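Local coordinates for adhesion and penetration protein autotransporter (Haemophilus influenzae, PDB 3SYJ) that promotes bacterial adherence to and invasion of host cells, self-associates during bacterial aggregation, and is probably a serine protease, at residues V125-P130 and S423-D428; G139-Y142 and T146-P149; Y280-N285 and G290-K295; A499-H504 and A510-T515; G591-H596 and E615-H620. All coordinates share one frame; numbering follows the deposited sequence.

Contact 1 (V125-P130 and S423-D428); sequences VTEAAP and SISVGD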
# COMPACT_ATOMS: atom_id res chain seq x y z
N VAL A 125 8.10 -50.28 -35.30
CA VAL A 125 8.18 -48.85 -35.58
C VAL A 125 7.78 -48.04 -34.36
O VAL A 125 6.71 -48.25 -33.79
CB VAL A 125 7.30 -48.45 -36.79
CG1 VAL A 125 7.27 -46.92 -36.94
CG2 VAL A 125 7.79 -49.14 -38.06
N THR A 126 8.63 -47.10 -33.95
CA THR A 126 8.41 -46.34 -32.72
C THR A 126 7.87 -44.93 -32.96
O THR A 126 7.28 -44.33 -32.07
CB THR A 126 9.72 -46.21 -31.93
OG1 THR A 126 10.72 -45.63 -32.78
CG2 THR A 126 10.20 -47.58 -31.42
N GLU A 127 8.09 -44.39 -34.16
CA GLU A 127 7.82 -42.97 -34.43
C GLU A 127 6.34 -42.63 -34.55
O GLU A 127 5.96 -41.47 -34.40
CB GLU A 127 8.57 -42.51 -35.69
CG GLU A 127 10.09 -42.37 -35.54
CD GLU A 127 10.83 -43.70 -35.60
OE1 GLU A 127 10.18 -44.72 -35.89
OE2 GLU A 127 12.06 -43.71 -35.34
N ALA A 128 5.51 -43.63 -34.82
CA ALA A 128 4.09 -43.41 -35.05
C ALA A 128 3.26 -44.64 -34.70
O ALA A 128 3.73 -45.78 -34.82
CB ALA A 128 3.85 -43.02 -36.51
N ALA A 129 2.02 -44.41 -34.27
CA ALA A 129 1.09 -45.49 -33.98
C ALA A 129 0.50 -45.97 -35.29
O ALA A 129 0.11 -45.16 -36.12
CB ALA A 129 -0.01 -44.99 -33.06
N PRO A 130 0.44 -47.29 -35.49
CA PRO A 130 -0.14 -47.82 -36.72
C PRO A 130 -1.58 -47.36 -36.88
O PRO A 130 -2.20 -46.92 -35.91
CB PRO A 130 -0.11 -49.34 -36.51
CG PRO A 130 0.96 -49.56 -35.49
CD PRO A 130 0.92 -48.36 -34.59
N SER A 423 21.68 -49.52 -28.66
CA SER A 423 20.96 -48.28 -28.38
C SER A 423 19.46 -48.55 -28.22
O SER A 423 19.02 -49.70 -28.22
CB SER A 423 21.21 -47.25 -29.48
OG SER A 423 20.77 -47.75 -30.73
N ILE A 424 18.67 -47.50 -28.08
CA ILE A 424 17.24 -47.67 -27.89
C ILE A 424 16.41 -46.54 -28.50
O ILE A 424 16.83 -45.37 -28.49
CB ILE A 424 16.88 -47.81 -26.40
CG1 ILE A 424 15.39 -48.14 -26.21
CG2 ILE A 424 17.26 -46.54 -25.65
CD1 ILE A 424 15.06 -48.75 -24.87
N SER A 425 15.25 -46.89 -29.03
CA SER A 425 14.25 -45.89 -29.41
C SER A 425 13.00 -46.11 -28.57
O SER A 425 12.37 -47.16 -28.63
CB SER A 425 13.91 -45.97 -30.90
OG SER A 425 12.84 -45.11 -31.22
N VAL A 426 12.64 -45.11 -27.77
CA VAL A 426 11.50 -45.22 -26.88
C VAL A 426 10.28 -44.55 -27.50
O VAL A 426 10.14 -43.32 -27.48
CB VAL A 426 11.80 -44.56 -25.52
CG1 VAL A 426 10.63 -44.80 -24.54
CG2 VAL A 426 13.12 -45.09 -24.96
N GLY A 427 9.40 -45.37 -28.08
CA GLY A 427 8.25 -44.85 -28.79
C GLY A 427 7.02 -44.68 -27.92
O GLY A 427 6.22 -43.77 -28.12
N ASP A 428 6.86 -45.57 -26.93
CA ASP A 428 5.65 -45.58 -26.12
C ASP A 428 5.94 -46.06 -24.70
O ASP A 428 6.86 -46.85 -24.47
CB ASP A 428 4.58 -46.45 -26.78
CG ASP A 428 3.17 -46.13 -26.30
OD1 ASP A 428 3.02 -45.23 -25.44
OD2 ASP A 428 2.21 -46.77 -26.78
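Thr126 is the first residue of 125-130 to touch 423-428, and it meets the strand through all three parts of its side chain. Its OG1 sits 2.7 Å from Ser425 OG, a hydrogen bond in which either hydroxyl could give the proton. The methyl CG2 lies 3.6 Å from Ser425 O, while CB faces the CA of Gly427 at 3.7 Å. With OG1 set between the backbone N and the carbonyl carbon (chi1 55°), the oxygen meets the hydroxyl of Ser425 and the methyl lies against the carbonyl of that same residue. Thr126 O approaches Gly427 CA to 3.5 Å, where glycine, lacking a side chain, admits the carbonyl. Glu127 follows, its CB turned from the strand but its chain curled back. OE1 receives the hydroxyl of Tyr96 and a weak bond from Thr126 N, whereas OE2, 4.4 Å from Ser425 OG, has a long, weak ion pair with Arg403. The loop belongs to the chymotrypsin-like protease domain and the strand to a parallel sheet of the beta-helix, so this is a buried interdomain seam. Small hydroxyl residues suit it: one hydroxyl pair between these segments, bordered by a carboxylate, gives the closely packed domains a directional polar link.

Contact 2 (G139-Y142 and T146-P149); sequences GSTY and TKYP
Tyr142 and Tyr148 face each other across a tight bend, their CA atoms 6.4 Å apart, with 139-142 coiled as a 3-10 turn and 146-149 irregular. The bend lies in the long loop before strand 151-155 of the chymotrypsin-like protease domain. Its 3-10 turn is closed by the backbone bond from Tyr142 N to Gly139 O. The two tyrosine rings form an oblique aromatic pair, with centroids 5.1 Å apart and planes at 56°. Tyr142 presents the edge carrying CD1 and CE1, and CD1 comes 3.5 Å from Tyr148 CZ over one face of the Tyr148 ring. Tyr148 has CG anti to the carbonyl carbon (chi1 -62°), which turns its ring toward Tyr142. Both rings also touch Ile224 of strand 221-226. Tyrosine suits position 142 because its broad ring helps fill the bend while its hydroxyl reaches beyond it, Tyr142 OH bonding to the carbonyl of Asn136. Thr141 adds its carbonyl O at the rim of the second ring, 3.5 Å from Tyr148 CE2. A water links the backbones, donating to both Tyr142 O and Tyr148 O. On the Tyr148 face opposite Tyr142, the aliphatic stem of Lys147 lies along the ring, with Lys147 CG 3.8 Å above the plane toward the rim.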
# COMPACT_ATOMS: atom_id res chain seq x y z
N GLY A 139 -16.80 -52.09 -51.85
CA GLY A 139 -16.57 -50.68 -52.05
C GLY A 139 -17.77 -49.78 -51.79
O GLY A 139 -17.62 -48.66 -51.31
N SER A 140 -18.96 -50.27 -52.11
CA SER A 140 -20.18 -49.49 -51.91
C SER A 140 -20.42 -49.09 -50.45
O SER A 140 -21.09 -48.10 -50.17
CB SER A 140 -21.40 -50.25 -52.45
OG SER A 140 -21.24 -50.54 -53.83
N THR A 141 -19.86 -49.87 -49.52
CA THR A 141 -20.01 -49.61 -48.09
C THR A 141 -19.65 -48.18 -47.71
O THR A 141 -20.28 -47.59 -46.83
CB THR A 141 -19.07 -50.53 -47.27
OG1 THR A 141 -19.43 -51.89 -47.48
CG2 THR A 141 -19.15 -50.20 -45.77
N TYR A 142 -18.64 -47.64 -48.38
CA TYR A 142 -17.99 -46.42 -47.94
C TYR A 142 -18.55 -45.16 -48.60
O TYR A 142 -18.09 -44.05 -48.31
CB TYR A 142 -16.48 -46.55 -48.17
CG TYR A 142 -15.95 -47.80 -47.51
CD1 TYR A 142 -15.78 -47.86 -46.13
CD2 TYR A 142 -15.65 -48.94 -48.25
CE1 TYR A 142 -15.31 -49.00 -45.51
CE2 TYR A 142 -15.18 -50.09 -47.64
CZ TYR A 142 -15.01 -50.11 -46.27
OH TYR A 142 -14.55 -51.24 -45.64
N THR A 146 -22.50 -39.80 -44.47
CA THR A 146 -22.87 -39.48 -43.09
C THR A 146 -21.98 -40.30 -42.17
O THR A 146 -21.40 -39.79 -41.22
CB THR A 146 -24.34 -39.81 -42.80
OG1 THR A 146 -25.18 -38.95 -43.57
CG2 THR A 146 -24.64 -39.61 -41.33
N LYS A 147 -21.85 -41.59 -42.48
CA LYS A 147 -20.97 -42.48 -41.75
C LYS A 147 -19.50 -42.18 -42.06
O LYS A 147 -18.64 -42.24 -41.17
CB LYS A 147 -21.31 -43.94 -42.08
CG LYS A 147 -20.51 -45.00 -41.32
CD LYS A 147 -20.95 -46.40 -41.76
CE LYS A 147 -20.10 -47.51 -41.14
NZ LYS A 147 -20.39 -48.83 -41.78
N TYR A 148 -19.22 -41.85 -43.32
CA TYR A 148 -17.87 -41.58 -43.79
C TYR A 148 -17.79 -40.21 -44.45
O TYR A 148 -17.79 -40.11 -45.68
CB TYR A 148 -17.46 -42.64 -44.81
CG TYR A 148 -17.42 -44.05 -44.27
CD1 TYR A 148 -16.43 -44.43 -43.36
CD2 TYR A 148 -18.35 -44.99 -44.66
CE1 TYR A 148 -16.39 -45.72 -42.87
CE2 TYR A 148 -18.31 -46.29 -44.18
CZ TYR A 148 -17.33 -46.65 -43.28
OH TYR A 148 -17.30 -47.93 -42.80
N PRO A 149 -17.72 -39.15 -43.64
CA PRO A 149 -17.80 -37.76 -44.12
C PRO A 149 -16.52 -37.25 -44.76
O PRO A 149 -16.59 -36.42 -45.67
CB PRO A 149 -18.08 -36.96 -42.85
CG PRO A 149 -17.56 -37.79 -41.75
CD PRO A 149 -17.69 -39.22 -42.17
O HOH W 1 -17.88 -41.59 -48.13

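Contact 3 (Y280-N285 and G290-K295); sequences YTISGN and GSITQK
Strands 280-285 and 290-294 run antiparallel, with axes 4.4 Å apart at closest approach and an angle of 165° between their directions. Thr281 with Thr293 and Ser283 with Ser291 are the hydrogen-bonded pairs. The bonds between Thr281 N and Thr293 O, and between Thr293 N and Thr281 O, measure 2.8 and 2.7 Å. Between the two hydrogen-bonded pairs stands the non-hydrogen-bonded pair Ile282 with Ile292, and CA-H...O contacts such as Ile292 CA to Thr281 O (3.2 Å) fill in along the seam. Gly284 and Gly290 bring their CA atoms to 3.8 Å, a closeness that suits residues without side chains.

The face carrying Tyr280, Ile282, Ile292 and Gln294 turns inward. Ile282 CG1 meets Ile292 CG1 at 4.1 Å, and both isoleucines also touch Leu340 and Ile304. Gln294 has CG anti to the backbone N (chi1 -159°), which lays its extended chain alongside Tyr280, with CG 3.4 Å from Tyr280 CE1. Both polar ends, Tyr280 OH and Gln294 NE2, bond to Thr273 OG1. The other face bears threonines and serines, whose short polar groups suit a partly exposed surface. There one water joins Thr281 OG1 to Thr293 O, and a second bonds to Ser283 OG and donates to Ser291 O, 3.3 Å from that water. Antiparallel pairing across a short turn makes this a beta hairpin, joined by parallel pairing to strand 348-352 near the start of the passenger domain's parallel beta-helix.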
# COMPACT_ATOMS: atom_id res chain seq x y z
N TYR A 280 10.16 -69.38 -17.54
CA TYR A 280 10.50 -69.82 -18.89
C TYR A 280 12.00 -69.69 -19.11
O TYR A 280 12.62 -68.74 -18.63
CB TYR A 280 9.71 -69.00 -19.92
CG TYR A 280 8.24 -68.97 -19.60
CD1 TYR A 280 7.38 -69.97 -20.07
CD2 TYR A 280 7.71 -67.98 -18.79
CE1 TYR A 280 6.04 -69.96 -19.75
CE2 TYR A 280 6.36 -67.97 -18.46
CZ TYR A 280 5.53 -68.96 -18.94
OH TYR A 280 4.20 -68.93 -18.61
N THR A 281 12.59 -70.65 -19.82
CA THR A 281 14.01 -70.59 -20.13
C THR A 281 14.18 -70.70 -21.64
O THR A 281 13.64 -71.61 -22.28
CB THR A 281 14.81 -71.71 -19.44
OG1 THR A 281 14.46 -71.76 -18.05
CG2 THR A 281 16.30 -71.45 -19.57
N ILE A 282 14.94 -69.77 -22.21
CA ILE A 282 15.06 -69.67 -23.66
C ILE A 282 16.50 -69.86 -24.11
O ILE A 282 17.44 -69.38 -23.47
CB ILE A 282 14.53 -68.31 -24.18
CG1 ILE A 282 14.49 -68.28 -25.71
CG2 ILE A 282 15.38 -67.15 -23.66
CD1 ILE A 282 13.69 -67.12 -26.28
N SER A 283 16.67 -70.59 -25.21
CA SER A 283 17.98 -70.73 -25.82
C SER A 283 17.80 -70.92 -27.31
O SER A 283 16.71 -71.25 -27.78
CB SER A 283 18.70 -71.93 -25.21
OG SER A 283 17.93 -73.11 -25.35
N GLY A 284 18.87 -70.72 -28.07
CA GLY A 284 18.82 -70.99 -29.50
C GLY A 284 20.19 -71.10 -30.11
O GLY A 284 21.20 -71.00 -29.42
N ASN A 285 20.24 -71.32 -31.42
CA ASN A 285 21.52 -71.29 -32.12
C ASN A 285 21.44 -70.67 -33.51
O ASN A 285 20.35 -70.39 -34.02
CB ASN A 285 22.15 -72.67 -32.21
CG ASN A 285 21.49 -73.53 -33.25
OD1 ASN A 285 22.05 -73.76 -34.32
ND2 ASN A 285 20.29 -74.01 -32.95
N GLY A 290 15.52 -72.69 -31.97
CA GLY A 290 15.45 -72.25 -30.60
C GLY A 290 14.49 -73.07 -29.78
O GLY A 290 13.71 -73.87 -30.31
N SER A 291 14.54 -72.87 -28.46
CA SER A 291 13.69 -73.62 -27.55
C SER A 291 13.32 -72.81 -26.32
O SER A 291 14.13 -72.04 -25.80
CB SER A 291 14.38 -74.92 -27.14
OG SER A 291 13.42 -75.90 -26.81
N ILE A 292 12.09 -72.99 -25.86
CA ILE A 292 11.63 -72.37 -24.62
C ILE A 292 11.20 -73.47 -23.67
O ILE A 292 10.28 -74.23 -23.96
CB ILE A 292 10.44 -71.42 -24.85
CG1 ILE A 292 10.87 -70.16 -25.59
CG2 ILE A 292 9.79 -71.05 -23.53
CD1 ILE A 292 9.72 -69.23 -25.95
N THR A 293 11.86 -73.56 -22.52
CA THR A 293 11.49 -74.53 -21.51
C THR A 293 10.59 -73.91 -20.45
O THR A 293 10.94 -72.90 -19.84
CB THR A 293 12.73 -75.15 -20.85
OG1 THR A 293 13.24 -76.20 -21.69
CG2 THR A 293 12.38 -75.73 -19.50
N GLN A 294 9.42 -74.46 -20.24
CA GLN A 294 8.49 -74.05 -19.20
C GLN A 294 8.59 -74.92 -17.98
O GLN A 294 8.38 -76.10 -18.03
CB GLN A 294 7.08 -74.15 -19.76
CG GLN A 294 6.01 -73.33 -19.09
CD GLN A 294 4.68 -73.52 -19.75
OE1 GLN A 294 4.63 -73.90 -20.89
NE2 GLN A 294 3.60 -73.26 -19.04
N LYS A 295 8.97 -74.28 -16.89
CA LYS A 295 9.13 -74.91 -15.61
C LYS A 295 8.14 -75.97 -15.37
O LYS A 295 8.45 -77.13 -15.25
CB LYS A 295 8.98 -73.93 -14.48
CG LYS A 295 9.38 -74.51 -13.16
CD LYS A 295 10.56 -73.76 -12.63
CE LYS A 295 11.20 -74.47 -11.53
NZ LYS A 295 10.29 -74.53 -10.42
O HOH W 2 12.12 -72.78 -17.40
O HOH W 3 15.88 -73.02 -23.19

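Contact 4 (A499-H504 and A510-T515); sequences AMIVNH and ANVTIT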
# COMPACT_ATOMS: atom_id res chain seq x y z
N ALA A 499 9.63 -32.34 -27.46
CA ALA A 499 10.71 -32.55 -26.49
C ALA A 499 10.33 -31.99 -25.12
O ALA A 499 10.02 -30.81 -25.00
CB ALA A 499 11.98 -31.91 -26.99
N MET A 500 10.35 -32.83 -24.09
CA MET A 500 10.07 -32.37 -22.74
C MET A 500 11.07 -32.87 -21.73
O MET A 500 11.33 -34.07 -21.62
CB MET A 500 8.66 -32.76 -22.30
CG MET A 500 7.57 -32.11 -23.12
SD MET A 500 5.90 -32.63 -22.69
CE MET A 500 5.03 -31.98 -24.12
N ILE A 501 11.64 -31.93 -20.98
CA ILE A 501 12.48 -32.29 -19.85
C ILE A 501 11.76 -31.94 -18.57
O ILE A 501 11.40 -30.78 -18.36
CB ILE A 501 13.84 -31.61 -19.94
CG1 ILE A 501 14.50 -32.01 -21.26
CG2 ILE A 501 14.70 -31.98 -18.73
CD1 ILE A 501 15.98 -31.73 -21.31
N VAL A 502 11.53 -32.95 -17.73
CA VAL A 502 10.72 -32.78 -16.53
C VAL A 502 11.34 -33.47 -15.31
O VAL A 502 12.34 -34.19 -15.44
CB VAL A 502 9.27 -33.33 -16.72
CG1 VAL A 502 8.62 -32.71 -17.97
CG2 VAL A 502 9.27 -34.85 -16.81
N ASN A 503 10.77 -33.22 -14.14
CA ASN A 503 11.14 -33.93 -12.92
C ASN A 503 9.89 -34.31 -12.17
O ASN A 503 9.27 -33.48 -11.52
CB ASN A 503 12.04 -33.07 -12.03
CG ASN A 503 12.39 -33.76 -10.71
OD1 ASN A 503 12.34 -34.98 -10.62
ND2 ASN A 503 12.75 -32.97 -9.70
N HIS A 504 9.50 -35.58 -12.27
CA HIS A 504 8.29 -36.04 -11.60
C HIS A 504 8.52 -36.40 -10.14
O HIS A 504 7.59 -36.81 -9.45
CB HIS A 504 7.68 -37.23 -12.34
CG HIS A 504 7.03 -36.87 -13.64
ND1 HIS A 504 6.84 -37.78 -14.65
CD2 HIS A 504 6.55 -35.69 -14.09
CE1 HIS A 504 6.25 -37.17 -15.67
NE2 HIS A 504 6.07 -35.90 -15.36
N ALA A 510 15.91 -31.27 -9.28
CA ALA A 510 16.78 -31.68 -10.38
C ALA A 510 17.34 -30.46 -11.10
O ALA A 510 16.71 -29.40 -11.11
CB ALA A 510 16.02 -32.58 -11.36
N ASN A 511 18.52 -30.59 -11.69
CA ASN A 511 19.09 -29.50 -12.46
C ASN A 511 19.49 -29.95 -13.86
O ASN A 511 20.04 -31.03 -14.03
CB ASN A 511 20.30 -28.91 -11.75
CG ASN A 511 20.00 -28.46 -10.34
OD1 ASN A 511 19.00 -27.78 -10.09
ND2 ASN A 511 20.85 -28.85 -9.40
N VAL A 512 19.20 -29.12 -14.86
CA VAL A 512 19.77 -29.30 -16.18
C VAL A 512 20.70 -28.13 -16.48
O VAL A 512 20.29 -26.97 -16.42
CB VAL A 512 18.70 -29.37 -17.29
CG1 VAL A 512 19.32 -29.75 -18.63
CG2 VAL A 512 17.61 -30.35 -16.93
N THR A 513 21.95 -28.44 -16.78
CA THR A 513 22.89 -27.41 -17.18
C THR A 513 23.18 -27.53 -18.67
O THR A 513 23.38 -28.63 -19.19
CB THR A 513 24.20 -27.51 -16.35
OG1 THR A 513 23.87 -27.43 -14.95
CG2 THR A 513 25.17 -26.38 -16.70
N ILE A 514 23.16 -26.40 -19.37
CA ILE A 514 23.52 -26.35 -20.78
C ILE A 514 24.75 -25.48 -20.94
O ILE A 514 24.75 -24.32 -20.52
CB ILE A 514 22.36 -25.81 -21.64
CG1 ILE A 514 21.16 -26.77 -21.56
CG2 ILE A 514 22.80 -25.64 -23.09
CD1 ILE A 514 19.89 -26.19 -22.13
N THR A 515 25.82 -26.04 -21.51
CA THR A 515 27.10 -25.34 -21.61
C THR A 515 27.44 -24.86 -23.03
O THR A 515 28.39 -24.10 -23.22
CB THR A 515 28.26 -26.21 -21.10
OG1 THR A 515 28.33 -27.42 -21.87
CG2 THR A 515 28.04 -26.56 -19.63
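Ile501 overlaps Val512 through one methyl each, Ile501 CG2 lying 3.8 Å from Val512 CG2. The two CA atoms are 8.7 Å apart, so side chains rather than backbones bridge the distance. Ile501 CG2 stands anti to the backbone N, with chi1 -58° placing CG1 beside that N; thus the short methyl branch meets Val512, while the side chain also packs on Tyr539. Val512 uses the branch anti to its carbonyl carbon and touches Leu482 and Leu555 besides, both beta-branched residues being well suited to buried strand positions.

Nearer the turn, Asn503 and Ala510 approach more closely, with CA atoms 6.6 Å apart. The amide of Asn503 passes beside the alanine methyl, Asn503 ND2 being 3.7 Å from Ala510 CB. Alanine is small enough to let the amide in. ND2 donates to the carbonyls of Gln508 and Arg554, and OD1 accepts from Asn505 N, as in an Asx turn, so this buried asparagine is held on both its ends. It thereby fastens the connection between strands 499-502 and 510-514 to a neighbouring coil. The strands do not pair with each other. Each instead pairs in parallel with strands of the coils before and after, and their inward side chains meet inside the bend, consistent with two neighbouring faces of a parallel beta-helix and a buried asparagine in the turn between them.

Contact 5 (G591-H596 and E615-H620); sequences GRPTPH and EIVWDH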
# COMPACT_ATOMS: atom_id res chain seq x y z
N GLY A 591 9.16 -16.89 -29.62
CA GLY A 591 8.21 -17.70 -30.34
C GLY A 591 8.96 -18.23 -31.55
O GLY A 591 10.17 -18.03 -31.66
N ARG A 592 8.26 -18.90 -32.46
CA ARG A 592 8.89 -19.43 -33.67
C ARG A 592 7.95 -19.40 -34.88
O ARG A 592 6.73 -19.42 -34.72
CB ARG A 592 9.38 -20.87 -33.45
CG ARG A 592 8.29 -21.83 -33.00
CD ARG A 592 8.57 -23.22 -33.53
NE ARG A 592 8.48 -23.24 -34.99
CZ ARG A 592 9.01 -24.17 -35.78
NH1 ARG A 592 9.69 -25.18 -35.26
NH2 ARG A 592 8.88 -24.07 -37.09
N PRO A 593 8.52 -19.36 -36.09
CA PRO A 593 7.63 -19.34 -37.26
C PRO A 593 6.76 -20.59 -37.28
O PRO A 593 7.21 -21.66 -36.88
CB PRO A 593 8.61 -19.34 -38.44
CG PRO A 593 9.91 -18.85 -37.88
CD PRO A 593 9.94 -19.33 -36.46
N THR A 594 5.52 -20.45 -37.72
CA THR A 594 4.69 -21.63 -37.96
C THR A 594 5.40 -22.46 -39.01
O THR A 594 5.90 -21.92 -39.99
CB THR A 594 3.30 -21.23 -38.48
OG1 THR A 594 2.66 -20.38 -37.52
CG2 THR A 594 2.44 -22.47 -38.73
N PRO A 595 5.48 -23.78 -38.81
CA PRO A 595 6.10 -24.65 -39.82
C PRO A 595 5.34 -24.66 -41.14
O PRO A 595 4.11 -24.62 -41.14
CB PRO A 595 6.01 -26.04 -39.18
CG PRO A 595 5.90 -25.79 -37.72
CD PRO A 595 5.14 -24.51 -37.57
N HIS A 596 6.06 -24.73 -42.26
CA HIS A 596 5.43 -24.91 -43.56
C HIS A 596 6.24 -25.90 -44.40
O HIS A 596 7.46 -25.95 -44.30
CB HIS A 596 5.31 -23.57 -44.31
CG HIS A 596 4.25 -22.66 -43.77
ND1 HIS A 596 2.90 -22.92 -43.92
CD2 HIS A 596 4.33 -21.49 -43.09
CE1 HIS A 596 2.20 -21.95 -43.35
NE2 HIS A 596 3.05 -21.07 -42.84
N GLU A 615 13.18 -23.31 -48.00
CA GLU A 615 12.39 -23.23 -46.77
C GLU A 615 11.30 -22.20 -46.88
O GLU A 615 11.52 -21.09 -47.34
CB GLU A 615 13.27 -22.92 -45.56
CG GLU A 615 14.14 -24.08 -45.10
CD GLU A 615 15.09 -23.67 -43.98
OE1 GLU A 615 14.60 -23.16 -42.95
OE2 GLU A 615 16.32 -23.85 -44.15
N ILE A 616 10.10 -22.57 -46.44
CA ILE A 616 8.97 -21.67 -46.46
C ILE A 616 8.71 -21.12 -45.06
O ILE A 616 8.23 -21.83 -44.18
CB ILE A 616 7.73 -22.38 -47.02
CG1 ILE A 616 8.00 -22.81 -48.46
CG2 ILE A 616 6.51 -21.49 -46.94
CD1 ILE A 616 8.40 -21.65 -49.36
N VAL A 617 9.01 -19.84 -44.87
CA VAL A 617 8.80 -19.20 -43.58
C VAL A 617 8.07 -17.88 -43.77
O VAL A 617 8.55 -17.02 -44.50
CB VAL A 617 10.13 -18.93 -42.90
CG1 VAL A 617 9.92 -18.10 -41.64
CG2 VAL A 617 10.84 -20.24 -42.58
N TRP A 618 6.90 -17.72 -43.13
CA TRP A 618 6.13 -16.47 -43.27
C TRP A 618 6.31 -15.57 -42.05
O TRP A 618 6.01 -15.96 -40.93
CB TRP A 618 4.63 -16.74 -43.48
CG TRP A 618 4.31 -17.60 -44.67
CD1 TRP A 618 5.11 -17.84 -45.75
CD2 TRP A 618 3.08 -18.30 -44.92
NE1 TRP A 618 4.47 -18.67 -46.64
CE2 TRP A 618 3.22 -18.96 -46.15
CE3 TRP A 618 1.88 -18.44 -44.21
CZ2 TRP A 618 2.20 -19.76 -46.70
CZ3 TRP A 618 0.87 -19.23 -44.75
CH2 TRP A 618 1.04 -19.88 -45.99
N ASP A 619 6.78 -14.35 -42.30
CA ASP A 619 7.16 -13.42 -41.24
C ASP A 619 5.98 -12.96 -40.37
O ASP A 619 6.17 -12.51 -39.24
CB ASP A 619 7.89 -12.21 -41.85
CG ASP A 619 8.94 -11.61 -40.92
OD1 ASP A 619 9.42 -12.32 -40.00
OD2 ASP A 619 9.29 -10.43 -41.12
N HIS A 620 4.76 -13.06 -40.91
CA HIS A 620 3.56 -12.67 -40.18
C HIS A 620 2.86 -13.86 -39.54
O HIS A 620 1.83 -13.72 -38.88
CB HIS A 620 2.57 -11.98 -41.12
CG HIS A 620 1.97 -12.91 -42.13
ND1 HIS A 620 2.53 -13.13 -43.37
CD2 HIS A 620 0.86 -13.69 -42.08
CE1 HIS A 620 1.80 -14.00 -44.04
NE2 HIS A 620 0.78 -14.36 -43.28
O HOH W 4 5.93 -19.17 -40.88
O HOH W 5 8.18 -22.45 -41.44
O HOH W 6 9.94 -25.15 -45.30
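Aromatic, apolar and water-mediated contacts join 591-596 to 615-620 in an excursion from the beta-helix between strands 586-593 and 622-629, next to helix 9-17 of the protease domain. His596 lies over the six-membered ring of Trp618 as an oblique pair, centroids 3.8 Å apart and planes at 36°. Its NE2 stands over one face of the indole, 3.2 Å from Trp618 CE3, offset toward the rim. CG of His596 lies beside its backbone N (chi1 -73°), a turn that brings the imidazole over the tryptophan. Next to the ring, His596 CB meets Ile616 CG2 at 3.6 Å. The rigid apolar ring of Pro593 packs its CB against Val617 CG1 at 3.7 Å.

Waters supply the polar side of the seam. One donates to Thr594 O and Ile616 O, at 2.8 Å each, and another joins His596 O to Ile616 N. Pro593 O is gripped instead within its own segment by Arg592 NE and NH2, from opposite faces of the carbonyl plane. Histidine suits its place by offering two ring nitrogens: ND1 bonds to Asp14 of helix 9-17 and NE2 to Asp621. With a carboxylate at each nitrogen, the imidazole is probably stabilised in its protonated form, which may also suit its place over the electron-rich indole while linking the excursion to the protease domain.

From the N terminus, contact 1 opens first, at 125-130, and closes 293 residues on at strand 423-427, bringing the protease domain against the beta-helix. Two short loops nest inside it: contact 2, within the protease domain, and contact 3, the hairpin near the start of the beta-helix. Their centres are 49 Å apart, and one closes before the other opens. Contacts 4 and 5 follow in series after contact 1, and no pair crosses. Contact 4 joins two faces of the beta-helix; contact 5 closes an excursion. Contacts 1 and 5, with centres 28 Å apart, thus mark where the protease domain meets the beta-helix itself and where an excursion from it meets helix 9-17.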